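PDB 3CP3: pyridoxamine 5'-phosphate oxidase family protein from Corynebacterium diphtheriae NCTC 13129, which is of unknown function but probably binds a flavin such as FMN, as in related pyridoxamine 5'-phosphate oxidase-like proteins. Local coordinates for residues 46-51 / 113-118; 95-100 / 130-135. All coordinates share one frame; numbering follows the deposited sequence. Where two conformers were deposited one is given.

Contact 1 of 2, residues 46-51 / 113-118; sequences NFVLDY and LGLKPW
Val48 packs between Leu113 and Leu115, and this trio is the tight part of the contact. CG2 of Val48 lies 3.6 Å from CB of Leu113 and 3.9 Å from CG of Leu115. The other branch, Val48 CG1, reaches 3.5 Å from the carbonyl O of Leu113. Val48 CG1 is anti to its carbonyl carbon (chi1 -76°), which puts CG2 between the backbone N and the carbonyl carbon; both methyls then meet the loop. Leu115 lays its CD2 methyl on the strand backbone, 3.5 Å from Phe47 C. At one end, the Leu113 side chain crosses that of Asp50 at about a right angle, its CD1 4.0 Å from Asp50 CB. Asp50 is buried; its carboxylate is held by a salt bridge to Arg57 and hydrogen bonds to His109 and Ser52. The other end is looser. There the exposed Lys116 brings its aliphatic CD near Asn46, and Asn46 also packs on Phe84 of the second subunit. The loop after helix 104-110 thus covers one side of the strand end, in what is probably a split beta-barrel of the FMN-binding family. Between these two segments the chemistry is apolar packing, with no sheet pairing.

Contact 2 of 2, residues 95-100 / 130-135; sequences KGNAYV and DVREVS
Asp130 pairs with Asn97 in an antiparallel hydrogen-bonded pair: Asp130 N gives to Asn97 O at 2.9 Å, and Asn97 N gives back to Asp130 O. The Asp130 carboxylate comes to the edge of the Tyr99 ring, with OD2 3.4 Å from Tyr99 CE2. A water joins that OD2 to Tyr99 OH, and Arg128 forms a salt bridge with Asp130 OD2. Val131 faces Gly96 as a non-hydrogen-bonded pair, the CA atoms 4.4 Å apart. At Arg132 the strand bends. Here two residues, Arg132 and Glu133, stand opposite the single Lys95, which makes a classic bulge. Lys95 O accepts from both backbone N atoms, at 2.8 Å from Arg132 N and 3.2 Å from Glu133 N. The Arg132 side chain bends at chi3 (-58°) and lies with one guanidinium face over Gly96. Its NH2 gives a bond to Asn97 OD1 (2.7 Å), which lies in the guanidinium plane, though the donor stands above the amide plane. The same NH2 also forms a salt bridge with Asp76. Glu133 O accepts a bond from Lys95 N, and its side chain runs alongside that of Lys95, whose NZ instead pairs with Asp39 of the second subunit. Val134 packs on helix 17-25. Gly96 bonds to Val77, so strand 89-100 sits between strands 76-83 and 125-139, consistent with the family's split beta-barrel.

Both contacts reach the same curled antiparallel sheet, yet on opposite sides of the chain's centre. Their centres are about 16 Å apart, and they do not touch. Contact 2 joins two neighbouring strands within the sheet. Contact 1 sets a loop against a strand whose sheet partners lie elsewhere. Each is partly buried, with two buried and two exposed residues among the eight that touch. The chemistry follows the place: backbone bonds and charged groups in contact 2, aliphatic groups in contact 1. Strand 57-62 lies between them in the sheet, pairing with both 39-50 and 125-139. Each contact also reaches the second subunit through one residue, Asn46 in contact 1 and Lys95 in contact 2.

Contact 1 of 2, residues 46-51 / 113-118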
ATOM      1  N   ASN A  46      -8.917  -7.335  -5.228  0.50 29.01           N
ATOM      2  CA  ASN A  46     -10.346  -7.093  -4.946  0.50 28.91           C
ATOM      3  C   ASN A  46     -10.707  -7.892  -3.676  0.50 28.56           C
ATOM      4  O   ASN A  46     -10.380  -9.089  -3.552  0.50 28.43           O
ATOM      5  CB  ASN A  46     -11.268  -7.484  -6.143  0.50 28.98           C
ATOM      6  CG  ASN A  46     -11.158  -6.519  -7.346  0.50 29.79           C
ATOM      7  OD1 ASN A  46     -11.375  -5.306  -7.227  0.50 34.91           O
ATOM      8  ND2 ASN A  46     -10.837  -7.065  -8.505  0.50 27.81           N
ATOM      9  N   PHE A  47     -11.373  -7.248  -2.729  1.00 27.82           N
ATOM     10  CA  PHE A  47     -11.657  -7.860  -1.414  1.00 28.14           C
ATOM     11  C   PHE A  47     -13.123  -7.578  -1.050  1.00 28.40           C
ATOM     12  O   PHE A  47     -13.777  -6.681  -1.621  1.00 28.23           O
ATOM     13  CB  PHE A  47     -10.711  -7.256  -0.316  1.00 27.76           C
ATOM     14  CG  PHE A  47     -11.118  -5.872   0.091  1.00 27.76           C
ATOM     15  CD1 PHE A  47     -11.910  -5.660   1.230  1.00 26.95           C
ATOM     16  CD2 PHE A  47     -10.758  -4.785  -0.680  1.00 27.12           C
ATOM     17  CE1 PHE A  47     -12.361  -4.388   1.555  1.00 26.66           C
ATOM     18  CE2 PHE A  47     -11.171  -3.484  -0.325  1.00 28.90           C
ATOM     19  CZ  PHE A  47     -11.979  -3.287   0.792  1.00 26.15           C
ATOM     20  N   VAL A  48     -13.608  -8.285  -0.044  1.00 28.86           N
ATOM     21  CA  VAL A  48     -14.843  -7.909   0.614  1.00 29.47           C
ATOM     22  C   VAL A  48     -14.591  -8.012   2.113  1.00 31.86           C
ATOM     23  O   VAL A  48     -13.815  -8.867   2.565  1.00 29.75           O
ATOM     24  CB  VAL A  48     -16.051  -8.816   0.197  1.00 28.84           C
ATOM     25  CG1 VAL A  48     -16.561  -8.445  -1.199  1.00 30.13           C
ATOM     26  CG2 VAL A  48     -15.691 -10.349   0.283  1.00 28.32           C
ATOM     27  N   LEU A  49     -15.241  -7.127   2.866  1.00 32.69           N
ATOM     28  CA  LEU A  49     -15.248  -7.174   4.314  1.00 36.01           C
ATOM     29  C   LEU A  49     -16.447  -7.992   4.797  1.00 37.19           C
ATOM     30  O   LEU A  49     -17.580  -7.714   4.406  1.00 36.96           O
ATOM     31  CB  LEU A  49     -15.384  -5.740   4.861  1.00 35.31           C
ATOM     32  CG  LEU A  49     -15.452  -5.604   6.380  1.00 38.50           C
ATOM     33  CD1 LEU A  49     -14.054  -5.986   6.993  1.00 40.50           C
ATOM     34  CD2 LEU A  49     -15.814  -4.170   6.754  1.00 36.37           C
ATOM     35  N   ASP A  50     -16.194  -8.975   5.649  1.00 39.81           N
ATOM     36  CA  ASP A  50     -17.229  -9.863   6.196  1.00 43.52           C
ATOM     37  C   ASP A  50     -17.333  -9.625   7.708  1.00 45.55           C
ATOM     38  O   ASP A  50     -16.332  -9.639   8.414  1.00 46.23           O
ATOM     39  CB  ASP A  50     -16.903 -11.333   5.900  1.00 42.57           C
ATOM     40  CG  ASP A  50     -18.010 -12.289   6.358  1.00 44.15           C
ATOM     41  OD1 ASP A  50     -19.163 -11.838   6.527  1.00 43.00           O
ATOM     42  OD2 ASP A  50     -17.731 -13.496   6.535  1.00 44.68           O
ATOM     43  N   TYR A  51     -18.563  -9.471   8.191  0.50 47.18           N
ATOM     44  CA  TYR A  51     -18.850  -9.152   9.601  0.50 48.67           C
ATOM     45  C   TYR A  51     -19.392 -10.284  10.455  0.50 49.95           C
ATOM     46  O   TYR A  51     -19.591 -10.132  11.666  0.50 50.25           O
ATOM     47  CB  TYR A  51     -19.865  -8.023   9.657  0.50 48.56           C
ATOM     48  CG  TYR A  51     -19.209  -6.689   9.653  0.50 47.96           C
ATOM     49  CD1 TYR A  51     -18.244  -6.381  10.615  0.50 48.09           C
ATOM     50  CD2 TYR A  51     -19.538  -5.737   8.703  0.50 46.50           C
ATOM     51  CE1 TYR A  51     -17.628  -5.168  10.630  0.50 48.21           C
ATOM     52  CE2 TYR A  51     -18.935  -4.520   8.713  0.50 48.13           C
ATOM     53  CZ  TYR A  51     -17.972  -4.245   9.685  0.50 47.96           C
ATOM     54  OH  TYR A  51     -17.345  -3.040   9.712  0.50 49.05           O
ATOM     55  N   LEU A 113     -20.410 -13.301  -1.093  1.00 38.81           N
ATOM     56  CA  LEU A 113     -20.142 -11.963  -0.582  1.00 39.98           C
ATOM     57  C   LEU A 113     -20.004 -10.867  -1.644  1.00 40.51           C
ATOM     58  O   LEU A 113     -19.864  -9.699  -1.296  1.00 41.21           O
ATOM     59  CB  LEU A 113     -18.929 -11.992   0.334  1.00 39.62           C
ATOM     60  CG  LEU A 113     -19.093 -12.882   1.582  1.00 41.30           C
ATOM     61  CD1 LEU A 113     -17.805 -12.905   2.378  1.00 41.36           C
ATOM     62  CD2 LEU A 113     -20.263 -12.434   2.464  1.00 41.61           C
ATOM     63  N   GLY A 114     -20.026 -11.242  -2.917  1.00 41.83           N
ATOM     64  CA  GLY A 114     -20.027 -10.277  -4.018  1.00 42.93           C
ATOM     65  C   GLY A 114     -18.658  -9.826  -4.523  1.00 44.40           C
ATOM     66  O   GLY A 114     -18.509  -8.675  -4.961  1.00 44.98           O
ATOM     67  N   LEU A 115     -17.646 -10.699  -4.466  1.00 44.26           N
ATOM     68  CA  LEU A 115     -16.371 -10.411  -5.135  1.00 44.58           C
ATOM     69  C   LEU A 115     -16.582 -10.487  -6.634  1.00 46.20           C
ATOM     70  O   LEU A 115     -17.397 -11.268  -7.095  1.00 45.56           O
ATOM     71  CB  LEU A 115     -15.310 -11.420  -4.749  1.00 43.81           C
ATOM     72  CG  LEU A 115     -14.705 -11.356  -3.362  1.00 41.88           C
ATOM     73  CD1 LEU A 115     -14.117 -12.711  -3.019  1.00 40.77           C
ATOM     74  CD2 LEU A 115     -13.634 -10.262  -3.299  1.00 40.60           C
ATOM     75  N   LYS A 116     -15.834  -9.702  -7.399  1.00 48.52           N
ATOM     76  CA  LYS A 116     -16.005  -9.702  -8.853  1.00 51.31           C
ATOM     77  C   LYS A 116     -15.640 -11.063  -9.486  1.00 52.42           C
ATOM     78  O   LYS A 116     -14.546 -11.569  -9.271  1.00 53.03           O
ATOM     79  CB  LYS A 116     -15.180  -8.574  -9.489  1.00 51.71           C
ATOM     80  CG  LYS A 116     -15.796  -7.175  -9.357  1.00 53.61           C
ATOM     81  CD  LYS A 116     -15.156  -6.395  -8.217  1.00 56.16           C
ATOM     82  CE  LYS A 116     -15.635  -4.942  -8.191  1.00 56.57           C
ATOM     83  NZ  LYS A 116     -16.950  -4.814  -7.514  1.00 55.30           N
ATOM     84  N   PRO A 117     -16.550 -11.658 -10.276  1.00 53.71           N
ATOM     85  CA  PRO A 117     -16.173 -12.922 -10.930  1.00 54.36           C
ATOM     86  C   PRO A 117     -14.905 -12.808 -11.797  1.00 54.79           C
ATOM     87  O   PRO A 117     -14.698 -11.804 -12.484  1.00 55.20           O
ATOM     88  CB  PRO A 117     -17.390 -13.236 -11.816  1.00 54.24           C
ATOM     89  CG  PRO A 117     -18.534 -12.509 -11.161  1.00 54.01           C
ATOM     90  CD  PRO A 117     -17.930 -11.250 -10.625  1.00 53.98           C
ATOM     91  N   TRP A 118     -14.070 -13.835 -11.760  1.00 55.14           N
ATOM     92  CA  TRP A 118     -12.911 -13.881 -12.634  1.00 55.61           C
ATOM     93  C   TRP A 118     -13.250 -14.560 -13.968  1.00 56.27           C
ATOM     94  O   TRP A 118     -14.416 -14.885 -14.235  1.00 56.22           O
ATOM     95  CB  TRP A 118     -11.750 -14.583 -11.926  1.00 55.39           C
ATOM     96  CG  TRP A 118     -11.010 -13.695 -10.962  1.00 55.14           C
ATOM     97  CD1 TRP A 118     -11.177 -12.339 -10.781  1.00 55.18           C
ATOM     98  CD2 TRP A 118      -9.950 -14.083 -10.083  1.00 54.23           C
ATOM     99  NE1 TRP A 118     -10.300 -11.872  -9.830  1.00 54.30           N
ATOM    100  CE2 TRP A 118      -9.534 -12.918  -9.384  1.00 54.62           C
ATOM    101  CE3 TRP A 118      -9.315 -15.301  -9.808  1.00 53.60           C
ATOM    102  CZ2 TRP A 118      -8.512 -12.939  -8.432  1.00 53.28           C
ATOM    103  CZ3 TRP A 118      -8.299 -15.320  -8.858  1.00 54.02           C
ATOM    104  CH2 TRP A 118      -7.904 -14.143  -8.186  1.00 53.91           C
TER

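Contact 2 of 2, residues 95-100 / 130-135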
ATOM      1  N   LYS A  95      -4.266  -4.673  10.651  1.00 31.43           N
ATOM      2  CA  LYS A  95      -3.263  -5.684  10.956  1.00 32.17           C
ATOM      3  C   LYS A  95      -3.955  -7.021  11.139  1.00 31.93           C
ATOM      4  O   LYS A  95      -4.970  -7.085  11.829  1.00 32.24           O
ATOM      5  CB  LYS A  95      -2.548  -5.370  12.244  1.00 32.90           C
ATOM      6  CG  LYS A  95      -1.638  -4.148  12.161  1.00 37.93           C
ATOM      7  CD  LYS A  95      -0.622  -4.221  13.306  1.00 40.99           C
ATOM      8  CE  LYS A  95       0.090  -2.879  13.553  1.00 48.84           C
ATOM      9  NZ  LYS A  95       0.881  -2.413  12.361  1.00 49.15           N
ATOM     10  N   GLY A  96      -3.400  -8.094  10.555  1.00 31.33           N
ATOM     11  CA  GLY A  96      -4.000  -9.383  10.783  1.00 31.49           C
ATOM     12  C   GLY A  96      -3.191 -10.562  10.319  1.00 30.91           C
ATOM     13  O   GLY A  96      -1.978 -10.441  10.095  1.00 31.14           O
ATOM     14  N   ASN A  97      -3.857 -11.713  10.277  1.00 30.00           N
ATOM     15  CA  ASN A  97      -3.245 -12.951   9.808  1.00 28.91           C
ATOM     16  C   ASN A  97      -4.045 -13.518   8.672  1.00 27.34           C
ATOM     17  O   ASN A  97      -5.300 -13.623   8.781  1.00 26.72           O
ATOM     18  CB  ASN A  97      -3.088 -13.970  10.922  1.00 28.54           C
ATOM     19  CG  ASN A  97      -2.091 -13.496  11.987  1.00 30.11           C
ATOM     20  OD1 ASN A  97      -2.461 -12.738  12.856  1.00 31.50           O
ATOM     21  ND2 ASN A  97      -0.829 -13.938  11.911  1.00 25.46           N
ATOM     22  N   ALA A  98      -3.339 -13.838   7.579  1.00 25.72           N
ATOM     23  CA  ALA A  98      -4.017 -14.266   6.348  1.00 27.92           C
ATOM     24  C   ALA A  98      -3.806 -15.783   6.160  1.00 27.48           C
ATOM     25  O   ALA A  98      -2.660 -16.285   6.301  1.00 26.85           O
ATOM     26  CB  ALA A  98      -3.480 -13.512   5.141  1.00 27.59           C
ATOM     27  N   TYR A  99      -4.887 -16.501   5.837  1.00 27.70           N
ATOM     28  CA  TYR A  99      -4.813 -17.932   5.576  1.00 28.85           C
ATOM     29  C   TYR A  99      -5.668 -18.291   4.374  1.00 29.67           C
ATOM     30  O   TYR A  99      -6.756 -17.740   4.230  1.00 29.91           O
ATOM     31  CB  TYR A  99      -5.345 -18.779   6.763  1.00 27.63           C
ATOM     32  CG  TYR A  99      -4.901 -18.272   8.125  1.00 29.28           C
ATOM     33  CD1 TYR A  99      -3.610 -18.557   8.639  1.00 26.54           C
ATOM     34  CD2 TYR A  99      -5.765 -17.490   8.898  1.00 27.65           C
ATOM     35  CE1 TYR A  99      -3.220 -18.066   9.886  1.00 29.20           C
ATOM     36  CE2 TYR A  99      -5.375 -16.999  10.157  1.00 29.90           C
ATOM     37  CZ  TYR A  99      -4.122 -17.319  10.646  1.00 27.95           C
ATOM     38  OH  TYR A  99      -3.777 -16.822  11.869  1.00 29.63           O
ATOM     39  N   VAL A 100      -5.182 -19.219   3.546  1.00 30.47           N
ATOM     40  CA  VAL A 100      -6.040 -19.857   2.515  1.00 31.22           C
ATOM     41  C   VAL A 100      -7.225 -20.553   3.202  1.00 31.01           C
ATOM     42  O   VAL A 100      -7.033 -21.156   4.237  1.00 30.02           O
ATOM     43  CB  VAL A 100      -5.238 -20.838   1.648  1.00 31.93           C
ATOM     44  CG1 VAL A 100      -6.130 -21.463   0.620  1.00 29.62           C
ATOM     45  CG2 VAL A 100      -4.108 -20.114   0.947  1.00 31.60           C
ATOM     46  N   ASP A 130      -7.940 -12.626   9.268  1.00 30.57           N
ATOM     47  CA  ASP A 130      -8.497 -12.421  10.579  1.00 31.75           C
ATOM     48  C   ASP A 130      -7.878 -11.136  11.117  1.00 33.16           C
ATOM     49  O   ASP A 130      -6.672 -11.074  11.313  1.00 34.75           O
ATOM     50  CB  ASP A 130      -8.099 -13.570  11.502  1.00 31.82           C
ATOM     51  CG  ASP A 130      -8.903 -14.833  11.244  1.00 31.22           C
ATOM     52  OD1 ASP A 130     -10.057 -14.774  10.789  1.00 30.61           O
ATOM     53  OD2 ASP A 130      -8.357 -15.894  11.467  1.00 31.49           O
ATOM     54  N   VAL A 131      -8.720 -10.136  11.367  1.00 33.07           N
ATOM     55  CA  VAL A 131      -8.294  -8.797  11.725  1.00 34.87           C
ATOM     56  C   VAL A 131      -8.048  -8.662  13.216  1.00 35.70           C
ATOM     57  O   VAL A 131      -8.918  -8.987  14.037  1.00 36.83           O
ATOM     58  CB  VAL A 131      -9.343  -7.812  11.242  1.00 34.93           C
ATOM     59  CG1 VAL A 131      -8.975  -6.345  11.653  1.00 36.26           C
ATOM     60  CG2 VAL A 131      -9.436  -7.916   9.727  1.00 32.63           C
ATOM     61  N   ARG A 132      -6.829  -8.239  13.551  1.00 36.04           N
ATOM     62  CA  ARG A 132      -6.381  -8.037  14.945  1.00 36.62           C
ATOM     63  C   ARG A 132      -6.560  -6.557  15.344  1.00 35.41           C
ATOM     64  O   ARG A 132      -6.848  -6.257  16.513  1.00 34.04           O
ATOM     65  CB  ARG A 132      -4.882  -8.361  14.988  1.00 37.07           C
ATOM     66  CG  ARG A 132      -4.278  -8.957  16.239  1.00 45.55           C
ATOM     67  CD  ARG A 132      -2.691  -9.000  16.026  1.00 45.47           C
ATOM     68  NE  ARG A 132      -2.391  -9.793  14.835  1.00 49.81           N
ATOM     69  CZ  ARG A 132      -1.445  -9.522  13.945  1.00 47.12           C
ATOM     70  NH1 ARG A 132      -0.658  -8.468  14.066  1.00 48.46           N
ATOM     71  NH2 ARG A 132      -1.304 -10.316  12.915  1.00 44.31           N
ATOM     72  N   GLU A 133      -6.357  -5.650  14.384  0.50 33.15           N
ATOM     73  CA  GLU A 133      -6.358  -4.193  14.645  0.50 33.43           C
ATOM     74  C   GLU A 133      -6.864  -3.410  13.434  0.50 32.66           C
ATOM     75  O   GLU A 133      -6.633  -3.801  12.273  0.50 32.24           O
ATOM     76  CB  GLU A 133      -4.945  -3.661  14.976  0.50 32.76           C
ATOM     77  CG  GLU A 133      -4.337  -4.104  16.313  0.50 34.79           C
ATOM     78  CD  GLU A 133      -2.906  -3.583  16.534  0.50 36.85           C
ATOM     79  OE1 GLU A 133      -1.980  -4.402  16.740  0.50 40.53           O
ATOM     80  OE2 GLU A 133      -2.694  -2.353  16.526  0.50 38.84           O
ATOM     81  N   VAL A 134      -7.485  -2.269  13.710  1.00 32.01           N
ATOM     82  CA  VAL A 134      -8.037  -1.409  12.659  1.00 32.17           C
ATOM     83  C   VAL A 134      -7.460  -0.041  12.965  1.00 32.23           C
ATOM     84  O   VAL A 134      -7.574   0.421  14.107  1.00 30.88           O
ATOM     85  CB  VAL A 134      -9.557  -1.300  12.837  1.00 32.51           C
ATOM     86  CG1 VAL A 134     -10.168  -0.372  11.752  1.00 33.63           C
ATOM     87  CG2 VAL A 134     -10.216  -2.693  12.814  1.00 32.09           C
ATOM     88  N   SER A 135      -6.802   0.589  11.999  1.00 31.12           N
ATOM     89  CA  SER A 135      -6.370   1.976  12.216  1.00 31.84           C
ATOM     90  C   SER A 135      -6.806   2.875  11.099  1.00 30.24           C
ATOM     91  O   SER A 135      -6.341   2.726   9.985  1.00 28.68           O
ATOM     92  CB  SER A 135      -4.846   2.079  12.364  1.00 33.91           C
ATOM     93  OG  SER A 135      -4.418   1.170  13.362  1.00 40.45           O
TER
HETATM   94  O   HOH W   1      -5.002 -13.050  13.536  1.00 54.74           O
HETATM   95  O   HOH W   2      -5.726 -15.978  13.119  1.00 50.83           O